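Local coordinates for protein diaminopimelate decarboxylase (Methanocaldococcus jannaschii, PDB 1TWI) that catalyses the pyridoxal-phosphate-dependent decarboxylation of meso-diaminopimelate to L-lysine, the final step of lysine biosynthesis by the diaminopimelate pathway, at residues Leu2-Thr6 against Ser36-Ile42; Ile253-Lys257 against Ile381-Gly385; Val232-Lys236 against Tyr278-Val282. All coordinates share one frame; numbering follows the deposited sequence.

Contact 1: residues Leu2-Thr6 against Ser36-Ile42; sequences LGNDT and SEEQIKI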
ATOM      1  N   LEU A   2     -10.786  25.535  -2.841  1.00 21.05           N
ATOM      2  CA  LEU A   2     -10.082  25.613  -4.156  1.00 17.79           C
ATOM      3  C   LEU A   2     -10.054  24.214  -4.775  1.00 16.74           C
ATOM      4  O   LEU A   2      -9.496  23.305  -4.150  1.00 14.98           O
ATOM      5  CB  LEU A   2      -8.616  26.033  -3.985  1.00 18.91           C
ATOM      6  CG  LEU A   2      -7.861  26.890  -5.026  1.00 23.14           C
ATOM      7  CD1 LEU A   2      -6.322  26.615  -4.880  1.00 20.25           C
ATOM      8  CD2 LEU A   2      -8.339  26.681  -6.465  1.00 22.80           C
ATOM      9  N   GLY A   3     -10.590  24.088  -5.987  1.00 15.23           N
ATOM     10  CA  GLY A   3     -10.643  22.822  -6.705  1.00 15.54           C
ATOM     11  C   GLY A   3     -11.892  21.980  -6.396  1.00 14.55           C
ATOM     12  O   GLY A   3     -12.261  21.086  -7.174  1.00 11.73           O
ATOM     13  N   ASN A   4     -12.579  22.272  -5.288  1.00 12.91           N
ATOM     14  CA  ASN A   4     -13.751  21.434  -4.917  1.00 13.47           C
ATOM     15  C   ASN A   4     -14.971  22.235  -5.316  1.00 12.77           C
ATOM     16  O   ASN A   4     -15.650  22.895  -4.514  1.00 14.22           O
ATOM     17  CB  ASN A   4     -13.679  21.135  -3.435  1.00 12.06           C
ATOM     18  CG  ASN A   4     -12.335  20.485  -3.064  1.00 14.68           C
ATOM     19  OD1 ASN A   4     -12.061  19.295  -3.437  1.00 14.13           O
ATOM     20  ND2 ASN A   4     -11.486  21.235  -2.373  1.00  8.96           N
ATOM     21  N   ASP A   5     -15.221  22.197  -6.605  1.00 12.03           N
ATOM     22  CA  ASP A   5     -16.274  23.036  -7.182  1.00 13.74           C
ATOM     23  C   ASP A   5     -17.715  22.661  -6.952  1.00 14.44           C
ATOM     24  O   ASP A   5     -18.631  23.479  -7.211  1.00 13.40           O
ATOM     25  CB  ASP A   5     -16.024  23.160  -8.695  1.00 13.53           C
ATOM     26  CG  ASP A   5     -14.615  23.642  -9.003  1.00 17.26           C
ATOM     27  OD1 ASP A   5     -14.299  24.800  -8.580  1.00 16.27           O
ATOM     28  OD2 ASP A   5     -13.842  22.862  -9.645  1.00 14.28           O
ATOM     29  N   THR A   6     -17.945  21.442  -6.469  1.00 12.99           N
ATOM     30  CA  THR A   6     -19.315  21.004  -6.330  1.00 13.26           C
ATOM     31  C   THR A   6     -19.744  20.710  -4.932  1.00 13.43           C
ATOM     32  O   THR A   6     -20.812  20.089  -4.739  1.00 14.66           O
ATOM     33  CB  THR A   6     -19.556  19.748  -7.189  1.00 12.84           C
ATOM     34  OG1 THR A   6     -18.834  18.641  -6.609  1.00 15.90           O
ATOM     35  CG2 THR A   6     -19.053  19.975  -8.628  1.00 12.61           C
ATOM     36  N   SER A  36     -17.649  12.679  -7.120  1.00  8.93           N
ATOM     37  CA  SER A  36     -18.593  13.644  -7.754  1.00  9.88           C
ATOM     38  C   SER A  36     -18.488  13.540  -9.280  1.00 11.96           C
ATOM     39  O   SER A  36     -17.434  13.854  -9.891  1.00 11.15           O
ATOM     40  CB  SER A  36     -18.260  15.099  -7.337  1.00  9.43           C
ATOM     41  OG  SER A  36     -19.001  16.016  -8.144  1.00 11.01           O
ATOM     42  N   GLU A  37     -19.575  13.102  -9.909  1.00 11.36           N
ATOM     43  CA  GLU A  37     -19.572  12.972 -11.352  1.00 10.70           C
ATOM     44  C   GLU A  37     -19.403  14.343 -11.989  1.00 11.42           C
ATOM     45  O   GLU A  37     -18.658  14.493 -12.952  1.00 11.49           O
ATOM     46  CB  GLU A  37     -20.892  12.351 -11.827  1.00 12.13           C
ATOM     47  CG  GLU A  37     -21.026  12.297 -13.358  1.00 14.15           C
ATOM     48  CD  GLU A  37     -22.317  11.589 -13.726  1.00 18.15           C
ATOM     49  OE1 GLU A  37     -22.288  10.375 -13.965  1.00 19.12           O
ATOM     50  OE2 GLU A  37     -23.381  12.223 -13.723  1.00 20.40           O
ATOM     51  N   GLU A  38     -20.097  15.357 -11.472  1.00 10.76           N
ATOM     52  CA  GLU A  38     -19.951  16.699 -12.073  1.00 12.54           C
ATOM     53  C   GLU A  38     -18.511  17.243 -11.892  1.00 11.45           C
ATOM     54  O   GLU A  38     -17.986  17.917 -12.771  1.00 12.09           O
ATOM     55  CB  GLU A  38     -20.980  17.668 -11.431  1.00 14.70           C
ATOM     56  CG  GLU A  38     -20.940  19.131 -11.917  1.00 19.35           C
ATOM     57  CD  GLU A  38     -21.287  19.336 -13.404  1.00 23.68           C
ATOM     58  OE1 GLU A  38     -21.927  18.459 -14.045  1.00 23.02           O
ATOM     59  OE2 GLU A  38     -20.919  20.418 -13.923  1.00 26.89           O
ATOM     60  N   GLN A  39     -17.878  17.008 -10.748  1.00 10.93           N
ATOM     61  CA  GLN A  39     -16.514  17.510 -10.619  1.00 10.62           C
ATOM     62  C   GLN A  39     -15.582  16.865 -11.709  1.00 11.73           C
ATOM     63  O   GLN A  39     -14.665  17.525 -12.236  1.00 11.81           O
ATOM     64  CB  GLN A  39     -15.938  17.187  -9.218  1.00 10.78           C
ATOM     65  CG  GLN A  39     -14.547  17.786  -9.025  1.00  8.93           C
ATOM     66  CD  GLN A  39     -14.611  19.319  -9.067  1.00  8.80           C
ATOM     67  OE1 GLN A  39     -14.112  19.978 -10.013  1.00 13.40           O
ATOM     68  NE2 GLN A  39     -15.268  19.887  -8.078  1.00  7.25           N
ATOM     69  N   ILE A  40     -15.768  15.567 -12.000  1.00  9.45           N
ATOM     70  CA  ILE A  40     -14.954  14.930 -13.036  1.00 10.10           C
ATOM     71  C   ILE A  40     -15.248  15.599 -14.386  1.00 11.70           C
ATOM     72  O   ILE A  40     -14.311  15.868 -15.182  1.00 10.59           O
ATOM     73  CB  ILE A  40     -15.217  13.385 -13.141  1.00 10.93           C
ATOM     74  CG1 ILE A  40     -14.760  12.696 -11.846  1.00  8.58           C
ATOM     75  CG2 ILE A  40     -14.434  12.786 -14.348  1.00  9.71           C
ATOM     76  CD1 ILE A  40     -15.114  11.210 -11.735  1.00  8.76           C
ATOM     77  N   LYS A  41     -16.522  15.877 -14.673  1.00 10.76           N
ATOM     78  CA  LYS A  41     -16.839  16.544 -15.951  1.00 13.45           C
ATOM     79  C   LYS A  41     -16.203  17.916 -15.989  1.00 11.50           C
ATOM     80  O   LYS A  41     -15.683  18.343 -17.041  1.00 11.81           O
ATOM     81  CB  LYS A  41     -18.359  16.727 -16.153  1.00 14.97           C
ATOM     82  CG  LYS A  41     -19.150  15.382 -16.242  1.00 19.29           C
ATOM     83  CD  LYS A  41     -20.639  15.722 -16.566  1.00 23.91           C
ATOM     84  CE  LYS A  41     -21.541  14.615 -16.138  1.00 27.63           C
ATOM     85  NZ  LYS A  41     -21.225  13.363 -16.877  1.00 30.50           N
ATOM     86  N   ILE A  42     -16.241  18.613 -14.871  1.00 12.66           N
ATOM     87  CA  ILE A  42     -15.586  19.953 -14.837  1.00 12.25           C
ATOM     88  C   ILE A  42     -14.073  19.849 -15.078  1.00 12.90           C
ATOM     89  O   ILE A  42     -13.491  20.614 -15.886  1.00 10.41           O
ATOM     90  CB  ILE A  42     -15.809  20.631 -13.468  1.00 11.98           C
ATOM     91  CG1 ILE A  42     -17.279  21.099 -13.410  1.00 11.39           C
ATOM     92  CG2 ILE A  42     -14.737  21.787 -13.263  1.00 11.16           C
ATOM     93  CD1 ILE A  42     -17.781  21.471 -12.017  1.00 18.71           C
TER

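Contact 2: residues Ile253-Lys257 against Ile381-Gly385; sequences IPYYK and IFDVG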
ATOM      1  N   ILE A 253      -2.592  19.143  -8.189  1.00 10.18           N
ATOM      2  CA  ILE A 253      -3.929  19.586  -7.849  1.00 12.26           C
ATOM      3  C   ILE A 253      -3.843  20.339  -6.499  1.00 11.56           C
ATOM      4  O   ILE A 253      -2.888  20.169  -5.730  1.00 13.26           O
ATOM      5  CB  ILE A 253      -4.940  18.370  -7.786  1.00 11.26           C
ATOM      6  CG1 ILE A 253      -4.614  17.455  -6.601  1.00 11.63           C
ATOM      7  CG2 ILE A 253      -4.916  17.611  -9.121  1.00 10.58           C
ATOM      8  CD1 ILE A 253      -5.609  17.649  -5.358  1.00  9.00           C
ATOM      9  N   PRO A 254      -4.843  21.172  -6.189  1.00 11.73           N
ATOM     10  CA  PRO A 254      -4.740  21.911  -4.916  1.00 11.63           C
ATOM     11  C   PRO A 254      -5.054  21.173  -3.590  1.00 13.72           C
ATOM     12  O   PRO A 254      -6.144  21.325  -3.041  1.00 12.92           O
ATOM     13  CB  PRO A 254      -5.652  23.143  -5.175  1.00 11.53           C
ATOM     14  CG  PRO A 254      -6.773  22.573  -6.085  1.00 11.07           C
ATOM     15  CD  PRO A 254      -6.077  21.498  -6.940  1.00  9.85           C
ATOM     16  N   TYR A 255      -4.103  20.379  -3.081  1.00 11.59           N
ATOM     17  CA  TYR A 255      -4.344  19.710  -1.831  1.00 12.64           C
ATOM     18  C   TYR A 255      -4.429  20.785  -0.732  1.00 13.05           C
ATOM     19  O   TYR A 255      -5.273  20.679   0.141  1.00 12.16           O
ATOM     20  CB  TYR A 255      -3.215  18.738  -1.495  1.00 11.64           C
ATOM     21  CG  TYR A 255      -3.297  17.479  -2.321  1.00 12.94           C
ATOM     22  CD1 TYR A 255      -4.325  16.529  -2.120  1.00 11.70           C
ATOM     23  CD2 TYR A 255      -2.369  17.260  -3.336  1.00 10.67           C
ATOM     24  CE1 TYR A 255      -4.407  15.363  -2.933  1.00 11.51           C
ATOM     25  CE2 TYR A 255      -2.452  16.108  -4.171  1.00 13.81           C
ATOM     26  CZ  TYR A 255      -3.466  15.172  -3.951  1.00 12.84           C
ATOM     27  OH  TYR A 255      -3.491  14.030  -4.743  1.00 14.76           O
ATOM     28  N   TYR A 256      -3.509  21.756  -0.766  1.00 14.12           N
ATOM     29  CA  TYR A 256      -3.500  22.904   0.142  1.00 17.23           C
ATOM     30  C   TYR A 256      -4.485  23.888  -0.503  1.00 16.96           C
ATOM     31  O   TYR A 256      -4.469  24.050  -1.708  1.00 16.58           O
ATOM     32  CB  TYR A 256      -2.094  23.525   0.213  1.00 18.30           C
ATOM     33  CG  TYR A 256      -1.238  22.805   1.226  1.00 19.14           C
ATOM     34  CD1 TYR A 256      -1.436  22.997   2.584  1.00 20.28           C
ATOM     35  CD2 TYR A 256      -0.257  21.894   0.815  1.00 19.97           C
ATOM     36  CE1 TYR A 256      -0.669  22.301   3.504  1.00 23.76           C
ATOM     37  CE2 TYR A 256       0.516  21.193   1.733  1.00 20.46           C
ATOM     38  CZ  TYR A 256       0.308  21.403   3.054  1.00 20.61           C
ATOM     39  OH  TYR A 256       1.098  20.738   3.946  1.00 23.08           O
ATOM     40  N   LYS A 257      -5.345  24.510   0.291  1.00 18.73           N
ATOM     41  CA  LYS A 257      -6.366  25.407  -0.225  1.00 19.71           C
ATOM     42  C   LYS A 257      -6.103  26.929  -0.121  1.00 22.11           C
ATOM     43  O   LYS A 257      -6.925  27.741  -0.584  1.00 21.89           O
ATOM     44  CB  LYS A 257      -7.666  25.101   0.490  1.00 18.38           C
ATOM     45  CG  LYS A 257      -7.980  23.579   0.594  1.00 15.59           C
ATOM     46  CD  LYS A 257      -8.293  23.068  -0.815  1.00 11.41           C
ATOM     47  CE  LYS A 257      -8.672  21.577  -0.811  1.00 11.71           C
ATOM     48  NZ  LYS A 257      -8.602  21.135  -2.229  1.00 11.02           N
ATOM     49  N   ILE A 381     -12.455  13.634   4.242  1.00 12.87           N
ATOM     50  CA  ILE A 381     -11.058  13.852   3.877  1.00 10.99           C
ATOM     51  C   ILE A 381     -11.149  14.172   2.405  1.00 11.70           C
ATOM     52  O   ILE A 381     -11.605  13.354   1.577  1.00 10.09           O
ATOM     53  CB  ILE A 381     -10.239  12.552   4.111  1.00 13.64           C
ATOM     54  CG1 ILE A 381     -10.287  12.187   5.614  1.00 13.72           C
ATOM     55  CG2 ILE A 381      -8.741  12.761   3.669  1.00 12.32           C
ATOM     56  CD1 ILE A 381      -9.968  10.604   5.863  1.00 15.06           C
ATOM     57  N   PHE A 382     -10.695  15.370   2.055  1.00 10.96           N
ATOM     58  CA  PHE A 382     -10.760  15.842   0.672  1.00 10.64           C
ATOM     59  C   PHE A 382      -9.719  15.314  -0.299  1.00 10.30           C
ATOM     60  O   PHE A 382      -8.636  14.919   0.087  1.00 11.64           O
ATOM     61  CB  PHE A 382     -10.581  17.366   0.610  1.00 11.04           C
ATOM     62  CG  PHE A 382     -11.817  18.163   0.981  1.00 13.84           C
ATOM     63  CD1 PHE A 382     -12.660  17.729   2.017  1.00 12.62           C
ATOM     64  CD2 PHE A 382     -12.082  19.367   0.349  1.00 13.05           C
ATOM     65  CE1 PHE A 382     -13.750  18.518   2.417  1.00 14.13           C
ATOM     66  CE2 PHE A 382     -13.178  20.189   0.732  1.00 11.62           C
ATOM     67  CZ  PHE A 382     -14.002  19.753   1.768  1.00 13.71           C
ATOM     68  N   ASP A 383     -10.092  15.359  -1.576  1.00 10.31           N
ATOM     69  CA  ASP A 383      -9.175  15.134  -2.677  1.00  9.17           C
ATOM     70  C   ASP A 383      -8.554  13.732  -2.667  1.00 10.57           C
ATOM     71  O   ASP A 383      -7.344  13.571  -2.759  1.00 10.20           O
ATOM     72  CB  ASP A 383      -8.098  16.224  -2.576  1.00 10.04           C
ATOM     73  CG  ASP A 383      -8.694  17.636  -2.638  1.00 13.38           C
ATOM     74  OD1 ASP A 383      -9.561  17.860  -3.521  1.00 12.38           O
ATOM     75  OD2 ASP A 383      -8.324  18.521  -1.827  1.00 13.23           O
ATOM     76  N   VAL A 384      -9.406  12.733  -2.567  1.00  9.61           N
ATOM     77  CA  VAL A 384      -8.924  11.359  -2.549  1.00  8.32           C
ATOM     78  C   VAL A 384      -9.381  10.610  -3.804  1.00  9.68           C
ATOM     79  O   VAL A 384      -9.412   9.365  -3.821  1.00 10.90           O
ATOM     80  CB  VAL A 384      -9.479  10.644  -1.336  1.00  8.72           C
ATOM     81  CG1 VAL A 384      -8.823  11.162  -0.025  1.00  9.41           C
ATOM     82  CG2 VAL A 384     -11.062  10.835  -1.297  1.00  6.85           C
ATOM     83  N   GLY A 385      -9.807  11.339  -4.844  1.00 10.42           N
ATOM     84  CA  GLY A 385     -10.241  10.639  -6.067  1.00 10.13           C
ATOM     85  C   GLY A 385      -9.141   9.925  -6.866  1.00  9.16           C
ATOM     86  O   GLY A 385      -9.422   9.060  -7.692  1.00  9.91           O
TER
HETATM   87  O   HOH W   1      -5.666  12.415  -4.726  1.00 12.10           O
HETATM   88  O   HOH W   2      -6.697  18.433   0.297  1.00 12.93           O

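Contact 3: residues Val232-Lys236 against Tyr278-Val282; sequences VVELK and YKDKV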
ATOM      1  N   VAL A 232      12.520  16.084 -31.448  1.00 12.33           N
ATOM      2  CA  VAL A 232      11.742  15.882 -32.680  1.00 12.69           C
ATOM      3  C   VAL A 232      12.510  16.551 -33.834  1.00 13.65           C
ATOM      4  O   VAL A 232      12.546  16.035 -34.970  1.00 13.77           O
ATOM      5  CB  VAL A 232      10.265  16.432 -32.523  1.00 11.91           C
ATOM      6  CG1 VAL A 232       9.495  16.274 -33.803  1.00 11.25           C
ATOM      7  CG2 VAL A 232       9.493  15.554 -31.435  1.00 13.33           C
ATOM      8  N   VAL A 233      13.144  17.690 -33.550  1.00 13.81           N
ATOM      9  CA  VAL A 233      13.949  18.367 -34.594  1.00 14.43           C
ATOM     10  C   VAL A 233      15.140  17.455 -34.937  1.00 14.57           C
ATOM     11  O   VAL A 233      15.422  17.216 -36.119  1.00 15.46           O
ATOM     12  CB  VAL A 233      14.489  19.763 -34.130  1.00 15.45           C
ATOM     13  CG1 VAL A 233      15.483  20.327 -35.185  1.00 16.33           C
ATOM     14  CG2 VAL A 233      13.323  20.740 -33.963  1.00 11.72           C
ATOM     15  N   GLU A 234      15.843  16.954 -33.926  1.00 15.46           N
ATOM     16  CA  GLU A 234      16.959  16.030 -34.174  1.00 16.01           C
ATOM     17  C   GLU A 234      16.523  14.823 -35.049  1.00 16.38           C
ATOM     18  O   GLU A 234      17.259  14.403 -35.972  1.00 17.01           O
ATOM     19  CB  GLU A 234      17.551  15.537 -32.854  1.00 16.80           C
ATOM     20  CG  GLU A 234      18.819  14.653 -33.004  1.00 18.23           C
ATOM     21  CD  GLU A 234      19.396  14.163 -31.656  1.00 20.38           C
ATOM     22  OE1 GLU A 234      20.331  13.307 -31.669  1.00 20.70           O
ATOM     23  OE2 GLU A 234      18.932  14.610 -30.576  1.00 17.99           O
ATOM     24  N   LEU A 235      15.330  14.274 -34.797  1.00 15.47           N
ATOM     25  CA  LEU A 235      14.846  13.158 -35.608  1.00 14.23           C
ATOM     26  C   LEU A 235      14.619  13.612 -37.054  1.00 15.03           C
ATOM     27  O   LEU A 235      14.966  12.910 -38.012  1.00 15.06           O
ATOM     28  CB  LEU A 235      13.539  12.605 -35.027  1.00 11.42           C
ATOM     29  CG  LEU A 235      13.711  11.735 -33.791  1.00 14.30           C
ATOM     30  CD1 LEU A 235      12.321  11.552 -33.185  1.00 13.48           C
ATOM     31  CD2 LEU A 235      14.344  10.355 -34.146  1.00 13.50           C
ATOM     32  N   LYS A 236      14.033  14.786 -37.211  1.00 16.04           N
ATOM     33  CA  LYS A 236      13.747  15.322 -38.537  1.00 18.37           C
ATOM     34  C   LYS A 236      15.059  15.504 -39.355  1.00 19.77           C
ATOM     35  O   LYS A 236      15.069  15.279 -40.559  1.00 18.42           O
ATOM     36  CB  LYS A 236      13.013  16.660 -38.414  1.00 18.93           C
ATOM     37  CG  LYS A 236      12.559  17.215 -39.762  1.00 22.24           C
ATOM     38  CD  LYS A 236      11.425  16.377 -40.290  1.00 22.79           C
ATOM     39  CE  LYS A 236      11.049  16.766 -41.681  1.00 25.49           C
ATOM     40  NZ  LYS A 236      10.006  17.748 -41.560  1.00 27.37           N
ATOM     41  N   TYR A 278       8.386  25.623 -33.063  1.00 15.24           N
ATOM     42  CA  TYR A 278       9.080  24.669 -33.954  1.00 16.32           C
ATOM     43  C   TYR A 278       8.428  24.394 -35.281  1.00 17.33           C
ATOM     44  O   TYR A 278       8.949  23.557 -36.052  1.00 15.18           O
ATOM     45  CB  TYR A 278       9.274  23.312 -33.241  1.00 13.85           C
ATOM     46  CG  TYR A 278      10.053  23.396 -31.950  1.00 14.39           C
ATOM     47  CD1 TYR A 278       9.474  23.896 -30.790  1.00 12.56           C
ATOM     48  CD2 TYR A 278      11.386  22.973 -31.897  1.00 14.03           C
ATOM     49  CE1 TYR A 278      10.206  23.980 -29.588  1.00 13.77           C
ATOM     50  CE2 TYR A 278      12.125  23.046 -30.711  1.00 15.02           C
ATOM     51  CZ  TYR A 278      11.531  23.552 -29.560  1.00 13.68           C
ATOM     52  OH  TYR A 278      12.310  23.625 -28.407  1.00 15.46           O
ATOM     53  N   LYS A 279       7.317  25.100 -35.553  1.00 19.92           N
ATOM     54  CA  LYS A 279       6.529  24.907 -36.768  1.00 22.44           C
ATOM     55  C   LYS A 279       7.245  25.113 -38.083  1.00 24.34           C
ATOM     56  O   LYS A 279       6.754  24.670 -39.113  1.00 24.31           O
ATOM     57  CB  LYS A 279       5.273  25.769 -36.770  1.00 24.63           C
ATOM     58  CG  LYS A 279       5.557  27.245 -36.963  1.00 26.69           C
ATOM     59  CD  LYS A 279       4.384  27.921 -37.625  1.00 32.54           C
ATOM     60  CE  LYS A 279       3.657  28.883 -36.726  1.00 33.17           C
ATOM     61  NZ  LYS A 279       2.819  29.797 -37.618  1.00 35.27           N
ATOM     62  N   ASP A 280       8.381  25.790 -38.095  1.00 24.27           N
ATOM     63  CA  ASP A 280       9.029  25.873 -39.366  1.00 26.21           C
ATOM     64  C   ASP A 280      10.076  24.795 -39.552  1.00 25.20           C
ATOM     65  O   ASP A 280      10.622  24.663 -40.645  1.00 24.91           O
ATOM     66  CB  ASP A 280       9.666  27.231 -39.591  1.00 29.63           C
ATOM     67  CG  ASP A 280       8.630  28.283 -39.908  1.00 33.30           C
ATOM     68  OD1 ASP A 280       7.536  27.927 -40.428  1.00 33.92           O
ATOM     69  OD2 ASP A 280       8.918  29.459 -39.635  1.00 38.02           O
ATOM     70  N   LYS A 281      10.357  24.029 -38.508  1.00 21.79           N
ATOM     71  CA  LYS A 281      11.347  22.955 -38.617  1.00 20.62           C
ATOM     72  C   LYS A 281      10.703  21.576 -38.761  1.00 19.86           C
ATOM     73  O   LYS A 281      11.280  20.667 -39.359  1.00 18.62           O
ATOM     74  CB  LYS A 281      12.269  22.952 -37.386  1.00 22.78           C
ATOM     75  CG  LYS A 281      13.027  24.261 -37.195  1.00 26.09           C
ATOM     76  CD  LYS A 281      14.365  24.026 -36.523  1.00 29.97           C
ATOM     77  CE  LYS A 281      15.164  25.328 -36.382  1.00 32.35           C
ATOM     78  NZ  LYS A 281      14.719  26.060 -35.183  1.00 33.34           N
ATOM     79  N   VAL A 282       9.526  21.399 -38.173  1.00 17.71           N
ATOM     80  CA  VAL A 282       8.861  20.110 -38.270  1.00 17.42           C
ATOM     81  C   VAL A 282       7.367  20.336 -38.368  1.00 17.42           C
ATOM     82  O   VAL A 282       6.852  21.400 -37.984  1.00 17.85           O
ATOM     83  CB  VAL A 282       9.141  19.188 -37.019  1.00 16.89           C
ATOM     84  CG1 VAL A 282      10.631  19.010 -36.830  1.00 13.92           C
ATOM     85  CG2 VAL A 282       8.452  19.766 -35.736  1.00 14.99           C
TER

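Contact 1: residues Leu2-Thr6 against Ser36-Ile42
Thr6 and Ser36 join the N-terminal loop to the start of a helix through their hydroxyls. Thr6 OG1 donates to Ser36 OG across 3.0 Å, and the same serine oxygen accepts from Gln39 N, also at 3.0 Å and with an N-H...O angle of 161°. Ser36 is thus the N-cap of the helix that begins at Glu37. Its OG, anti to the backbone N (chi1 169°), lies where it can satisfy a first-turn amide and still meet the threonine. Asp17 OD2 forms a further hydrogen bond with this oxygen, so a single buried hydroxyl gathers a backbone amide, a neighbouring hydroxyl and a carboxylate.

The apolar part of the contact belongs to the other branch of the threonine. Thr6 CG2 lies 3.9 Å from Glu38 CG, whose carboxylate leads off elsewhere, and equally close to the tip of Ile42, atom CD1. The methyl therefore spans one turn of the helix, while OG1 on the other branch keeps to the capping serine.

Polar packing completes the interface around the bent side chain of Gln39, whose end comes close to the backbone of residues 3 to 5. Its amide plane is turned 46° from the carboxylate of Asp5, and the two side chains cross at about a right angle. The firm partner of Asp5 OD2 is Arg46, in a salt bridge from farther along the same helix; Ile42 CG2 touches that oxygen at 3.9 Å.

The loop of residues 2-6 leads directly into strand 7-10, while helix 37-58 follows strand 32-36, a member of the mixed sheet. On its other flank the helix packs against helix 74-82 through Ile40, and Glu37 reaches His432 of the second subunit.

Contact 2: residues Ile253-Lys257 against Ile381-Gly385
Lys257 turns back on its own loop to reach Asp383, and its ammonium group serves both segments at once. NZ donates to Pro254 O at 2.6 Å, nearly in line with the carbonyl (C=O...N angle 166°), and makes a salt bridge to Asp383 OD2 at 2.7 Å. The carboxylate oxygen is met on its syn side, 17° out of plane. A bend at chi2 (-69°) followed by an extended chain carries the amine back to the carbonyl of Pro254, the residue at the centre of an inverse gamma turn. Leu2 O is a third acceptor for NZ, so backbone carbonyls and a carboxylate share the charge; this setting would be expected to favour the protonated lysine.

Two waters fill out the polar network. One donates to Tyr255 O and to Asp383 OD2, giving the carboxylate oxygen a second partner. The other lies in the plane of the Tyr255 ring, accepts from OH at 2.7 Å and donates to Asp383 O.

Flat and apolar groups close the rest. The edge of the tyrosine meets Asp383 O through CE1 at 3.4 Å, whereas Ile253 CD1 sits 3.4 Å above the centre of one ring face. That same methyl also touches Asp383 CB at 4.0 Å, so isoleucine, ring and aspartate meet one another in a three-way contact.

Tyr255 carries the contact to the active site: its OH hydrogen-bonds Arg293, which contacts both cofactor and lysine, and its ring makes a cation-pi interaction with Arg329, another residue of the lysine pocket. The loop of residues 253-257 comes from the barrel domain, between strand 244-246 and helix 264-276. Residues 381-385 leave strand 378-382 of the mixed sheet, where strands 300-311 and 339-341 flank it and Phe382 meets Tyr301 and His338 edge-to-face.

Contact 3: residues Val232-Lys236 against Tyr278-Val282
Val282 and Val233 carry most of the apolar contact between the helix and the loop. Val282 CG1 lies 3.7 Å from Lys236 CB, tucked beside the base of the lysine chain, and reaches Val233 CG2 at 4.3 Å. Its other branch, CG2, meets Val232 CG1 at 4.1 Å, the two valines crossing at about a right angle. The two methyls of Val282 thus take different neighbours, CG1 lying along Lys236 and Val233 and CG2 against Val232.

Val233 works in the same divided way. Its CG2 touches the edge of the Tyr278 ring near the ring plane, 3.6 Å from CD2, while CG1, anti to the backbone N (chi1 172°), faces the aliphatic CD of Lys281. At the margin Lys236 CG passes 3.7 Å from Lys281 O. The lysine chain is bent at chi2 and chi4, and NZ has a long, weak ion pair with Glu241.

In the pyridoxal-binding domain, a TIM-type barrel, helix 219-237 covers strand 202-208 from outside. Residues 278-282 link helix 264-276 to strand 286-289, so this contact joins successive beta/alpha units at the barrel's periphery, its centre about 30 Å from the centre of the chain and well removed from the active site.

The loop's own backbone helps to set it in place: Tyr278 O accepts from both Lys281 N, at 2.9 Å, and Val282 N, at 3.1 Å, drawing the chain into a compact turn that brings Val282 to the helix. Tyr278 OH hydrogen-bonds Asp230 of helix 219-237, and its ring also packs on Arg226 and Met229. Val232 in turn packs on Val207 of strand 202-208 and on Ile242.

Starting at the N terminus, contact 1 closes a loop of 29 intervening residues, bringing the chain's beginning onto the start of helix 37-58. It is complete before either of the others opens. Contacts 3 and 2 then cross: 232-236 opens first, 253-257 follows, 278-282 closes contact 3 within the barrel, and 381-385 closes contact 2 from the mixed sheet. Contacts 1 and 2 touch directly, with centres about 12 Å apart; together they tie the N-terminal loop, barrel and sheet domain. Contact 3, its centre about 39 Å from that of contact 2, joins only barrel elements.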